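Local coordinates for ParM protein (Staphylococcus aureus, PDB 3JS6) that probably polymerises into actin-like filaments that drive plasmid DNA segregation, at residues G14-K19 with E23-P28; I198-N203 with E208-V213. All blocks are in the same frame, centred on the assembly; numbering follows the deposited sequence.

From the N terminus, the chain first makes interaction 1, where 14-19 and 23-28 pair to form the hairpin of strands 15-20 and 23-33; they are joined by the short connection 20-22, whose first residue still belongs to the strand. Interaction 2 follows much later and in series, neither nesting nor crossing with the first: 198-203 and 208-213 pair in the hairpin of strands 196-202 and 205-214. The two hairpins belong to separate beta-sheets: interaction 1 lies in the actin-like N-terminal part and interaction 2 in the MreB-like C-terminal part. Their centres lie about 27 Å apart and their nearest atoms about 14 Å apart, so neither touches the other.

Interaction 1: residues G14-K19 with E23-P28; sequences GFVKGK and EKFVIP
The Phe25 ring packs over Gly18 in an antiparallel beta hairpin of the actin-like N-terminal sheet. The phenyl ring folds back over the neighbouring strand, and Gly18 CA sits over its face, a CH-pi contact 3.9 Å from the ring centroid; Gly18 N also lies over the middle of that face. Phe25 reaches this place because its CG lies between backbone N and carbonyl carbon (chi1 74°). The ring's CE1 also meets Val16 CG1 at 3.8 Å, the two side chains lying alongside each other and pointing the same way. Four backbone bonds hold the register in two reciprocal pairs, Val16 with Ile27 and Gly18 with Phe25; the straightest runs from Val16 N to Ile27 O (2.8 Å, 173° at the hydrogen). Helix 90-104 covers this face, with Leu95 against Val16, Leu102 against Ile27 and Leu103 against Phe25.

The other face carries Lys17, Lys19, Lys24 and Val26. Val26 CG2 rests on Lys17 CD at 3.7 Å, and Val327 of helix 325-342 packs on Lys17 and Lys19. Lys19 runs away from the hairpin to a salt bridge with Glu331, while Lys24 makes a cation-pi contact with Phe324. At the far end, Phe15 CE1 touches Pro28 CG at 3.7 Å. Bends at chi2 and chi3 curl Lys17 back along its own strand, where NZ donates to Phe15 O at 3.1 Å from above the carbonyl plane.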
loop_
_atom_site.group_PDB
_atom_site.type_symbol
_atom_site.label_atom_id
_atom_site.label_comp_id
_atom_site.label_asym_id
_atom_site.label_seq_id
_atom_site.Cartn_x
_atom_site.Cartn_y
_atom_site.Cartn_z
ATOM N N GLY A 14 -3.064 -4.249 5.824
ATOM C CA GLY A 14 -2.949 -3.826 7.202
ATOM C C GLY A 14 -2.047 -2.623 7.404
ATOM O O GLY A 14 -1.814 -2.226 8.541
ATOM N N PHE A 15 -1.554 -2.028 6.316
ATOM C CA PHE A 15 -0.661 -0.871 6.427
ATOM C C PHE A 15 -1.021 0.245 5.451
ATOM O O PHE A 15 -1.471 -0.017 4.339
ATOM C CB PHE A 15 0.778 -1.278 6.125
ATOM C CG PHE A 15 1.393 -2.166 7.154
ATOM C CD1 PHE A 15 2.034 -1.623 8.260
ATOM C CD2 PHE A 15 1.336 -3.548 7.019
ATOM C CE1 PHE A 15 2.613 -2.443 9.222
ATOM C CE2 PHE A 15 1.909 -4.378 7.974
ATOM C CZ PHE A 15 2.550 -3.825 9.081
ATOM N N VAL A 16 -0.795 1.486 5.869
ATOM C CA VAL A 16 -1.039 2.636 5.001
ATOM C C VAL A 16 0.345 3.154 4.633
ATOM O O VAL A 16 1.184 3.348 5.520
ATOM C CB VAL A 16 -1.803 3.756 5.737
ATOM C CG1 VAL A 16 -1.857 5.002 4.870
ATOM C CG2 VAL A 16 -3.212 3.292 6.067
ATOM N N LYS A 17 0.597 3.353 3.346
ATOM C CA LYS A 17 1.892 3.869 2.898
ATOM C C LYS A 17 1.620 5.273 2.341
ATOM O O LYS A 17 0.609 5.487 1.686
ATOM C CB LYS A 17 2.482 3.001 1.770
ATOM C CG LYS A 17 3.216 1.723 2.239
ATOM C CD LYS A 17 2.274 0.661 2.745
ATOM C CE LYS A 17 1.286 0.213 1.682
ATOM N NZ LYS A 17 0.492 -0.973 2.167
ATOM N N GLY A 18 2.530 6.202 2.602
ATOM C CA GLY A 18 2.378 7.555 2.115
ATOM C C GLY A 18 3.694 8.157 1.654
ATOM O O GLY A 18 4.762 7.831 2.167
ATOM N N LYS A 19 3.636 9.049 0.670
ATOM C CA LYS A 19 4.874 9.682 0.222
ATOM C C LYS A 19 4.583 11.084 -0.298
ATOM O O LYS A 19 3.586 11.301 -0.983
ATOM C CB LYS A 19 5.537 8.830 -0.873
ATOM C CG LYS A 19 6.887 9.339 -1.378
ATOM C CD LYS A 19 7.514 8.367 -2.376
ATOM C CE LYS A 19 8.934 8.811 -2.758
ATOM N NZ LYS A 19 8.926 9.993 -3.667
ATOM N N GLU A 23 9.773 12.480 1.424
ATOM C CA GLU A 23 9.310 11.981 2.715
ATOM C C GLU A 23 8.336 10.815 2.544
ATOM O O GLU A 23 7.494 10.825 1.644
ATOM C CB GLU A 23 8.614 13.128 3.457
ATOM C CG GLU A 23 9.414 13.850 4.538
ATOM C CD GLU A 23 10.904 13.992 4.261
ATOM O OE1 GLU A 23 11.308 14.790 3.377
ATOM O OE2 GLU A 23 11.678 13.295 4.952
ATOM N N LYS A 24 8.434 9.801 3.396
ATOM C CA LYS A 24 7.491 8.702 3.263
ATOM C C LYS A 24 7.207 8.051 4.596
ATOM O O LYS A 24 7.927 8.287 5.541
ATOM C CB LYS A 24 7.994 7.675 2.228
ATOM C CG LYS A 24 9.363 7.093 2.494
ATOM C CD LYS A 24 9.789 6.212 1.316
ATOM C CE LYS A 24 11.056 5.430 1.617
ATOM N NZ LYS A 24 11.367 4.428 0.549
ATOM N N PHE A 25 6.117 7.287 4.680
ATOM C CA PHE A 25 5.775 6.584 5.913
ATOM C C PHE A 25 5.028 5.300 5.626
ATOM O O PHE A 25 4.426 5.155 4.566
ATOM C CB PHE A 25 4.933 7.483 6.859
ATOM C CG PHE A 25 3.493 7.676 6.427
ATOM C CD1 PHE A 25 2.547 6.657 6.592
ATOM C CD2 PHE A 25 3.086 8.886 5.845
ATOM C CE1 PHE A 25 1.224 6.825 6.192
ATOM C CE2 PHE A 25 1.775 9.074 5.435
ATOM C CZ PHE A 25 0.830 8.038 5.608
ATOM N N VAL A 26 5.102 4.351 6.562
ATOM C CA VAL A 26 4.371 3.094 6.463
ATOM C C VAL A 26 3.984 2.808 7.927
ATOM O O VAL A 26 4.826 2.707 8.791
ATOM C CB VAL A 26 5.209 1.953 5.806
ATOM C CG1 VAL A 26 6.572 1.797 6.495
ATOM C CG2 VAL A 26 4.375 0.642 5.827
ATOM N N ILE A 27 2.681 2.777 8.176
ATOM C CA ILE A 27 2.107 2.643 9.515
ATOM C C ILE A 27 0.932 1.695 9.445
ATOM O O ILE A 27 0.193 1.694 8.445
ATOM C CB ILE A 27 1.597 4.053 9.974
ATOM C CG1 ILE A 27 2.791 5.022 10.025
ATOM C CG2 ILE A 27 0.858 3.978 11.326
ATOM C CD1 ILE A 27 2.412 6.504 10.097
ATOM N N PRO A 28 0.734 0.873 10.498
ATOM C CA PRO A 28 -0.384 -0.071 10.527
ATOM C C PRO A 28 -1.706 0.667 10.380
ATOM O O PRO A 28 -1.871 1.765 10.892
ATOM C CB PRO A 28 -0.254 -0.724 11.904
ATOM C CG PRO A 28 1.231 -0.727 12.133
ATOM C CD PRO A 28 1.629 0.668 11.656
#

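Interaction 2: residues I198-N203 with E208-V213; sequences IDTYQN and EEESFV
Ile198 and Phe212 form an antiparallel hydrogen-bonded pair in a beta hairpin at the margin of the five-stranded sheet of the C-terminal, MreB-like part, where strand 205-214 is outermost within the chain. Two backbone bonds join them: Ile198 N to Phe212 O at 2.8 Å, nearly straight, and the more bent return bond from Phe212 N to Ile198 O at 2.9 Å. Their side chains run side by side on one face. With Phe212 CG set between backbone N and carbonyl carbon (chi1 58°), the ring swings across toward Ile198, whose CB stands 3.7 Å above its plane, offset toward the rim, in a CH-pi contact. Ile198 CG1 reaches Phe212 CZ at 3.6 Å, and CD1 lies by CE2.

Beyond this pair, side chains of 198-203 and 208-213 join in the cross-strand bonding, beside a backbone bond between Thr200 and Val207. Thr200 N donates to Ser211 OG at 3.1 Å with 176° at the hydrogen, so the serine hydroxyl accepts from a backbone N-H of the neighbouring strand. Thr200 OG1 gives its proton to Glu210 O at 2.9 Å, approaching above the carbonyl plane, and Thr200 CG2 lies 3.6 Å from Glu210 OE1. Each polar group has a further partner: Ser211 OG bonds with Val207 O and Thr200 OG1 with Ser187 OG, while Glu210 OE2 forms a salt bridge with Lys185 and Asp199, on the opposite side of its strand from Thr200, one with Arg206.

Strand 185-191 flanks strand 196-202 on its other edge. Helix 263-284 covers the Ile198-Phe212 face through Phe281, Asn280 and Thr284, while Pro163 of helix 162-169 packs against Asp199 and Tyr201.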
loop_
_atom_site.group_PDB
_atom_site.type_symbol
_atom_site.label_atom_id
_atom_site.label_comp_id
_atom_site.label_asym_id
_atom_site.label_seq_id
_atom_site.Cartn_x
_atom_site.Cartn_y
_atom_site.Cartn_z
ATOM N N ILE A 198 -2.354 -12.637 -8.643
ATOM C CA ILE A 198 -1.758 -12.442 -9.961
ATOM C C ILE A 198 -2.714 -11.588 -10.776
ATOM O O ILE A 198 -3.899 -11.920 -10.901
ATOM C CB ILE A 198 -1.527 -13.761 -10.712
ATOM C CG1 ILE A 198 -0.376 -14.555 -10.076
ATOM C CG2 ILE A 198 -1.188 -13.467 -12.180
ATOM C CD1 ILE A 198 -0.600 -14.999 -8.628
ATOM N N ASP A 199 -2.202 -10.474 -11.306
ATOM C CA ASP A 199 -2.971 -9.560 -12.133
ATOM C C ASP A 199 -2.206 -9.425 -13.428
ATOM O O ASP A 199 -1.032 -9.037 -13.435
ATOM C CB ASP A 199 -3.102 -8.185 -11.458
ATOM C CG ASP A 199 -4.158 -8.181 -10.377
ATOM O OD1 ASP A 199 -5.353 -8.227 -10.711
ATOM O OD2 ASP A 199 -3.797 -8.164 -9.188
ATOM N N THR A 200 -2.880 -9.734 -14.523
ATOM C CA THR A 200 -2.259 -9.691 -15.839
ATOM C C THR A 200 -2.762 -8.534 -16.688
ATOM O O THR A 200 -3.950 -8.225 -16.711
ATOM C CB THR A 200 -2.475 -11.035 -16.537
ATOM O OG1 THR A 200 -1.745 -12.040 -15.813
ATOM C CG2 THR A 200 -1.997 -11.006 -17.966
ATOM N N TYR A 201 -1.827 -7.887 -17.363
ATOM C CA TYR A 201 -2.109 -6.736 -18.200
ATOM C C TYR A 201 -1.606 -6.967 -19.611
ATOM O O TYR A 201 -0.527 -7.514 -19.811
ATOM C CB TYR A 201 -1.416 -5.490 -17.609
ATOM C CG TYR A 201 -2.107 -4.908 -16.396
ATOM C CD1 TYR A 201 -2.109 -5.568 -15.166
ATOM C CD2 TYR A 201 -2.816 -3.715 -16.501
ATOM C CE1 TYR A 201 -2.815 -5.046 -14.067
ATOM C CE2 TYR A 201 -3.515 -3.190 -15.428
ATOM C CZ TYR A 201 -3.520 -3.858 -14.215
ATOM O OH TYR A 201 -4.261 -3.331 -13.174
ATOM N N GLN A 202 -2.388 -6.540 -20.589
ATOM C CA GLN A 202 -2.004 -6.663 -21.987
ATOM C C GLN A 202 -2.316 -5.313 -22.630
ATOM O O GLN A 202 -3.451 -4.809 -22.545
ATOM C CB GLN A 202 -2.800 -7.774 -22.673
ATOM C CG GLN A 202 -2.584 -7.848 -24.190
ATOM C CD GLN A 202 -1.359 -8.655 -24.584
ATOM O OE1 GLN A 202 -1.308 -9.861 -24.364
ATOM N NE2 GLN A 202 -0.370 -7.989 -25.173
ATOM N N ASN A 203 -1.312 -4.719 -23.255
ATOM C CA ASN A 203 -1.485 -3.412 -23.889
ATOM C C ASN A 203 -2.138 -2.463 -22.902
ATOM O O ASN A 203 -3.157 -1.828 -23.203
ATOM C CB ASN A 203 -2.345 -3.517 -25.158
ATOM C CG ASN A 203 -1.820 -4.566 -26.133
ATOM O OD1 ASN A 203 -0.629 -4.866 -26.156
ATOM N ND2 ASN A 203 -2.712 -5.121 -26.945
ATOM N N GLU A 208 -8.881 -9.799 -16.985
ATOM C CA GLU A 208 -9.468 -10.585 -15.914
ATOM C C GLU A 208 -9.404 -12.076 -16.167
ATOM O O GLU A 208 -9.221 -12.850 -15.226
ATOM C CB GLU A 208 -10.917 -10.189 -15.639
ATOM C CG GLU A 208 -11.555 -11.099 -14.582
ATOM C CD GLU A 208 -10.873 -11.065 -13.213
ATOM O OE1 GLU A 208 -9.686 -11.437 -13.122
ATOM O OE2 GLU A 208 -11.526 -10.686 -12.212
ATOM N N GLU A 209 -9.538 -12.487 -17.419
ATOM C CA GLU A 209 -9.485 -13.914 -17.740
ATOM C C GLU A 209 -8.118 -14.534 -17.423
ATOM O O GLU A 209 -7.996 -15.754 -17.329
ATOM C CB GLU A 209 -9.789 -14.145 -19.222
ATOM C CG GLU A 209 -11.003 -13.396 -19.737
ATOM C CD GLU A 209 -11.164 -13.528 -21.244
ATOM O OE1 GLU A 209 -11.334 -14.670 -21.740
ATOM O OE2 GLU A 209 -11.121 -12.484 -21.932
ATOM N N GLU A 210 -7.089 -13.703 -17.275
ATOM C CA GLU A 210 -5.755 -14.230 -16.977
ATOM C C GLU A 210 -5.215 -13.771 -15.626
ATOM O O GLU A 210 -4.009 -13.764 -15.396
ATOM C CB GLU A 210 -4.776 -13.841 -18.080
ATOM C CG GLU A 210 -5.222 -14.251 -19.487
ATOM C CD GLU A 210 -4.233 -13.822 -20.559
ATOM O OE1 GLU A 210 -3.820 -12.642 -20.560
ATOM O OE2 GLU A 210 -3.874 -14.662 -21.403
ATOM N N SER A 211 -6.120 -13.380 -14.737
ATOM C CA SER A 211 -5.752 -12.934 -13.395
ATOM C C SER A 211 -6.387 -13.921 -12.425
ATOM O O SER A 211 -7.415 -14.527 -12.741
ATOM C CB SER A 211 -6.296 -11.525 -13.156
ATOM O OG SER A 211 -5.803 -10.661 -14.172
ATOM N N PHE A 212 -5.773 -14.117 -11.268
ATOM C CA PHE A 212 -6.337 -15.043 -10.295
ATOM C C PHE A 212 -5.764 -14.831 -8.911
ATOM O O PHE A 212 -4.819 -14.050 -8.724
ATOM C CB PHE A 212 -6.111 -16.504 -10.727
ATOM C CG PHE A 212 -4.669 -16.872 -10.928
ATOM C CD1 PHE A 212 -4.015 -16.544 -12.118
ATOM C CD2 PHE A 212 -3.963 -17.547 -9.935
ATOM C CE1 PHE A 212 -2.672 -16.887 -12.320
ATOM C CE2 PHE A 212 -2.623 -17.895 -10.120
ATOM C CZ PHE A 212 -1.971 -17.564 -11.322
ATOM N N VAL A 213 -6.346 -15.535 -7.942
ATOM C CA VAL A 213 -5.898 -15.453 -6.560
ATOM C C VAL A 213 -5.753 -16.839 -5.929
ATOM O O VAL A 213 -6.603 -17.696 -6.117
ATOM C CB VAL A 213 -6.880 -14.654 -5.705
ATOM C CG1 VAL A 213 -6.360 -14.567 -4.270
ATOM C CG2 VAL A 213 -7.067 -13.256 -6.293
#